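Local coordinates for protein alkaline serine protease AL20 (Nesterenkonia abyssinica, PDB 3CP7) that probably hydrolyses peptide bonds in proteins as a secreted trypsin-like serine endopeptidase that works under alkaline conditions, at residues G171-G176 with N196-P201; T149-P152 with S156-G159. All blocks are in the same frame, centred on the assembly; numbering follows the deposited sequence.

Interaction 1. Residues G171-G176 with N196-P201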
# COMPACT_ATOMS: atom_id res chain seq x y z
N GLY A 171 7.32 9.12 -15.40
CA GLY A 171 8.36 10.15 -15.43
C GLY A 171 7.98 11.34 -14.56
O GLY A 171 6.81 11.61 -14.35
N PRO A 172 8.98 12.04 -14.02
CA PRO A 172 8.72 13.10 -13.05
C PRO A 172 8.23 14.41 -13.65
O PRO A 172 8.65 14.79 -14.75
CB PRO A 172 10.10 13.32 -12.41
CG PRO A 172 11.06 12.98 -13.52
CD PRO A 172 10.43 11.81 -14.23
N TRP A 173 7.35 15.09 -12.92
CA TRP A 173 7.07 16.50 -13.15
C TRP A 173 7.81 17.29 -12.09
O TRP A 173 7.58 17.10 -10.89
CB TRP A 173 5.59 16.80 -12.98
CG TRP A 173 4.68 16.31 -14.06
CD1 TRP A 173 4.87 15.25 -14.91
CD2 TRP A 173 3.37 16.84 -14.35
NE1 TRP A 173 3.78 15.13 -15.76
CE2 TRP A 173 2.84 16.07 -15.41
CE3 TRP A 173 2.61 17.89 -13.82
CZ2 TRP A 173 1.58 16.33 -15.96
CZ3 TRP A 173 1.35 18.14 -14.35
CH2 TRP A 173 0.85 17.36 -15.41
N PHE A 174 8.69 18.18 -12.52
CA PHE A 174 9.39 19.07 -11.60
C PHE A 174 8.80 20.46 -11.67
O PHE A 174 8.52 20.98 -12.76
CB PHE A 174 10.88 19.15 -11.94
CG PHE A 174 11.58 17.83 -11.91
CD1 PHE A 174 12.11 17.26 -13.06
CD2 PHE A 174 11.73 17.15 -10.70
CE1 PHE A 174 12.77 16.03 -13.00
CE2 PHE A 174 12.38 15.92 -10.64
CZ PHE A 174 12.90 15.36 -11.79
N LEU A 175 8.58 21.05 -10.50
CA LEU A 175 8.21 22.46 -10.43
C LEU A 175 9.31 23.31 -11.07
O LEU A 175 10.50 23.10 -10.79
CB LEU A 175 7.96 22.88 -8.99
CG LEU A 175 6.67 22.29 -8.42
CD1 LEU A 175 6.67 22.29 -6.89
CD2 LEU A 175 5.46 23.03 -8.97
N GLY A 176 8.91 24.24 -11.94
CA GLY A 176 9.86 25.18 -12.54
C GLY A 176 10.53 24.68 -13.80
O GLY A 176 10.04 23.76 -14.45
N ASN A 196 -1.42 15.46 -27.45
CA ASN A 196 -0.34 16.30 -26.92
C ASN A 196 -0.65 17.02 -25.60
O ASN A 196 -0.18 18.14 -25.37
CB ASN A 196 0.12 17.31 -27.98
CG ASN A 196 0.66 16.64 -29.22
OD1 ASN A 196 0.54 17.18 -30.32
ND2 ASN A 196 1.23 15.46 -29.07
N VAL A 197 -1.45 16.39 -24.74
CA VAL A 197 -1.60 16.86 -23.37
C VAL A 197 -1.36 15.68 -22.44
O VAL A 197 -1.94 14.61 -22.61
CB VAL A 197 -2.99 17.51 -23.11
CG1 VAL A 197 -3.11 18.00 -21.66
CG2 VAL A 197 -3.21 18.70 -24.06
N MET A 198 -0.45 15.87 -21.48
CA MET A 198 -0.15 14.85 -20.47
C MET A 198 -0.80 15.22 -19.15
O MET A 198 -0.66 16.35 -18.67
CB MET A 198 1.35 14.74 -20.27
CG MET A 198 1.76 13.73 -19.19
SD MET A 198 1.62 12.02 -19.74
CE MET A 198 3.02 11.96 -20.86
N PHE A 199 -1.49 14.26 -18.54
CA PHE A 199 -2.08 14.46 -17.23
C PHE A 199 -1.27 13.76 -16.16
O PHE A 199 -0.72 12.68 -16.38
CB PHE A 199 -3.55 14.02 -17.21
CG PHE A 199 -4.40 14.88 -18.08
CD1 PHE A 199 -4.53 14.59 -19.43
CD2 PHE A 199 -5.01 16.03 -17.58
CE1 PHE A 199 -5.29 15.42 -20.28
CE2 PHE A 199 -5.76 16.87 -18.41
CZ PHE A 199 -5.90 16.57 -19.76
N GLY A 200 -1.20 14.43 -15.02
CA GLY A 200 -0.51 13.91 -13.86
C GLY A 200 -1.34 14.15 -12.63
O GLY A 200 -2.05 15.15 -12.54
N PRO A 201 -1.27 13.23 -11.67
CA PRO A 201 -2.11 13.36 -10.49
C PRO A 201 -1.68 14.47 -9.55
O PRO A 201 -0.49 14.82 -9.48
CB PRO A 201 -1.96 11.99 -9.80
CG PRO A 201 -0.55 11.56 -10.19
CD PRO A 201 -0.44 12.00 -11.63
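Trp-173 meets the backbone of Met-198 to Gly-200 in a buried aromatic-to-backbone contact within the C-terminal beta barrel of the two-barrel trypsin-like fold. The strands it links, 172-175 and 197-200, cross almost at right angles (86° between their directions) with axes 9.5 Å apart, and no hydrogen bond joins them; the indole spans the distance. CG of Trp-173 stands anti to its own carbonyl carbon (chi1 -73°), which carries the benzo end of the ring across to the other strand. There CZ2 lies 3.5 Å from Met-198 O, which sits at the ring edge near its plane. Over one face comes Gly-200 CA, in a CH-pi contact 4.2 Å from the centroid of the six-membered ring. The pyrrole N-H is held by Asn-187 OD1, fixing the rotation of the indole, and Tyr-125 also packs against it. Were Trp-173 an alanine, the Asn-187 oxygen would probably lose its donor and a gap would be likely to open against Gly-200. Met-198 CG adds a looser apolar touch, 4.2 Å from Trp-173 CZ2. Gly-200 has no side chain, and a CB built there would fall only 3.0 Å from Trp-173 CZ2.

Interaction 2. Residues T149-P152 with S156-G159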
# COMPACT_ATOMS: atom_id res chain seq x y z
N THR A 149 -3.07 22.99 -16.23
CA THR A 149 -4.48 23.36 -16.15
C THR A 149 -5.30 22.19 -15.63
O THR A 149 -4.81 21.05 -15.56
CB THR A 149 -5.03 23.82 -17.53
OG1 THR A 149 -4.70 22.84 -18.52
CG2 THR A 149 -4.43 25.17 -17.92
N ASN A 150 -6.56 22.44 -15.28
CA ASN A 150 -7.43 21.44 -14.69
C ASN A 150 -7.85 20.38 -15.69
O ASN A 150 -8.03 20.65 -16.88
CB ASN A 150 -8.68 22.11 -14.11
CG ASN A 150 -8.38 22.92 -12.85
OD1 ASN A 150 -9.11 23.86 -12.53
ND2 ASN A 150 -7.32 22.56 -12.14
N ASP A 151 -8.02 19.16 -15.19
CA ASP A 151 -8.57 18.06 -15.96
C ASP A 151 -9.90 18.50 -16.59
O ASP A 151 -10.80 18.89 -15.86
CB ASP A 151 -8.80 16.89 -15.02
CG ASP A 151 -9.48 15.72 -15.69
OD1 ASP A 151 -9.43 15.65 -16.94
OD2 ASP A 151 -10.04 14.87 -14.96
N PRO A 152 -10.02 18.42 -17.93
CA PRO A 152 -11.32 18.77 -18.55
C PRO A 152 -12.46 17.89 -18.06
O PRO A 152 -13.63 18.28 -18.15
CB PRO A 152 -11.07 18.55 -20.05
CG PRO A 152 -9.88 17.65 -20.14
CD PRO A 152 -9.02 18.04 -18.94
N SER A 156 -9.22 15.81 -10.04
CA SER A 156 -8.14 16.62 -9.45
C SER A 156 -6.82 16.55 -10.24
O SER A 156 -5.85 17.22 -9.89
CB SER A 156 -7.90 16.23 -7.99
OG SER A 156 -7.48 14.88 -7.92
N THR A 157 -6.77 15.73 -11.30
CA THR A 157 -5.53 15.70 -12.11
C THR A 157 -5.32 17.04 -12.83
O THR A 157 -6.25 17.87 -12.92
CB THR A 157 -5.51 14.55 -13.13
OG1 THR A 157 -6.52 14.78 -14.11
CG2 THR A 157 -5.75 13.22 -12.43
N GLN A 158 -4.11 17.24 -13.33
CA GLN A 158 -3.78 18.43 -14.12
C GLN A 158 -3.11 18.02 -15.41
O GLN A 158 -2.47 16.97 -15.47
CB GLN A 158 -2.84 19.36 -13.35
CG GLN A 158 -3.37 19.79 -11.99
CD GLN A 158 -2.48 20.85 -11.37
OE1 GLN A 158 -2.79 22.04 -11.44
NE2 GLN A 158 -1.36 20.43 -10.81
N GLY A 159 -3.25 18.86 -16.43
CA GLY A 159 -2.66 18.60 -17.72
C GLY A 159 -1.65 19.66 -18.11
O GLY A 159 -1.80 20.83 -17.76
O HOH W 1 -2.20 23.12 -19.71
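The carboxylate of Asp-151 has the hydroxyl of Thr-157 over one face: Thr-157 OG1 is 3.5 Å from Asp-151 CG, and most of that separation runs along the normal to the carboxylate plane. Its oxygens bond to other groups, OD1 to Tyr-191 OH and Met-153 N, and OD2 to Ser-155 OG. With CG anti to the backbone N (chi1 175°), the carboxylate is swung so that one face meets the hydroxyl, while CB, placed by the backbone, lies 3.2 Å from Thr-157 OG1. That hydroxyl is itself bonded to Tyr-189 OH and Ser-155 OG, so Ser-155 OG, bonded to both Asp-151 OD2 and Thr-157 OG1, links the acid to the threonine. The peptide planes show how the backbone is joined. Thr-149 N donates to Gly-159 O over 2.9 Å, lying in the plane of that carbonyl, and Gly-159 N returns a bond of 2.8 Å to Thr-149 O; both are nearly straight, at 163°. This reciprocal pair marks Thr-149 and Gly-159 as an antiparallel hydrogen-bonded pair in the beta hairpin of strands 142-150 and 158-161, part of the C-terminal barrel of the trypsin-like fold and tied also by the Cys-144 to Cys-162 disulfide. Next comes the non-hydrogen-bonded pair Asn-150 and Gln-158, whose side chains diverge. Past it the ladder distorts: Asp-151 N reaches Thr-157 O at 3.2 Å, but from 38° out of the carbonyl plane and with a more bent N-H, the evidence that the strands are giving way to the connecting loop. Thr-157 O also accepts from Arg-121 NH2, while Gln-158 OE1 takes the N-H of Gly-122. At the other end a water bridges the two strands, accepting from Thr-149 OG1 at 2.8 Å and donating to Gly-159 O at 3.0 Å, where it shares the oxygen with Thr-149 N.

Overall arrangement
Interactions 1 and 2 have centres about 11 Å apart and meet through neighbouring strands of one antiparallel sheet, 158-161 and 197-200. Gln-158 O is a shared point: Gly-200 N lies 2.9 Å from it, a probable hydrogen bond, and Trp-173 CH2 packs 3.3 Å from the same oxygen. Phe-199, on the side of its strand remote from Trp-173, carries CD2 to 3.5 Å from Gly-159 CA and is also packed against by Asp-151, Pro-152 and Thr-157. One carbonyl of the hairpin thus touches both segments of interaction 1. The side chains of Met-198 and Thr-157 come near, without touching, Ser-169, His-41 and Asp-91, whose geometry is consistent with the catalytic triad of this family.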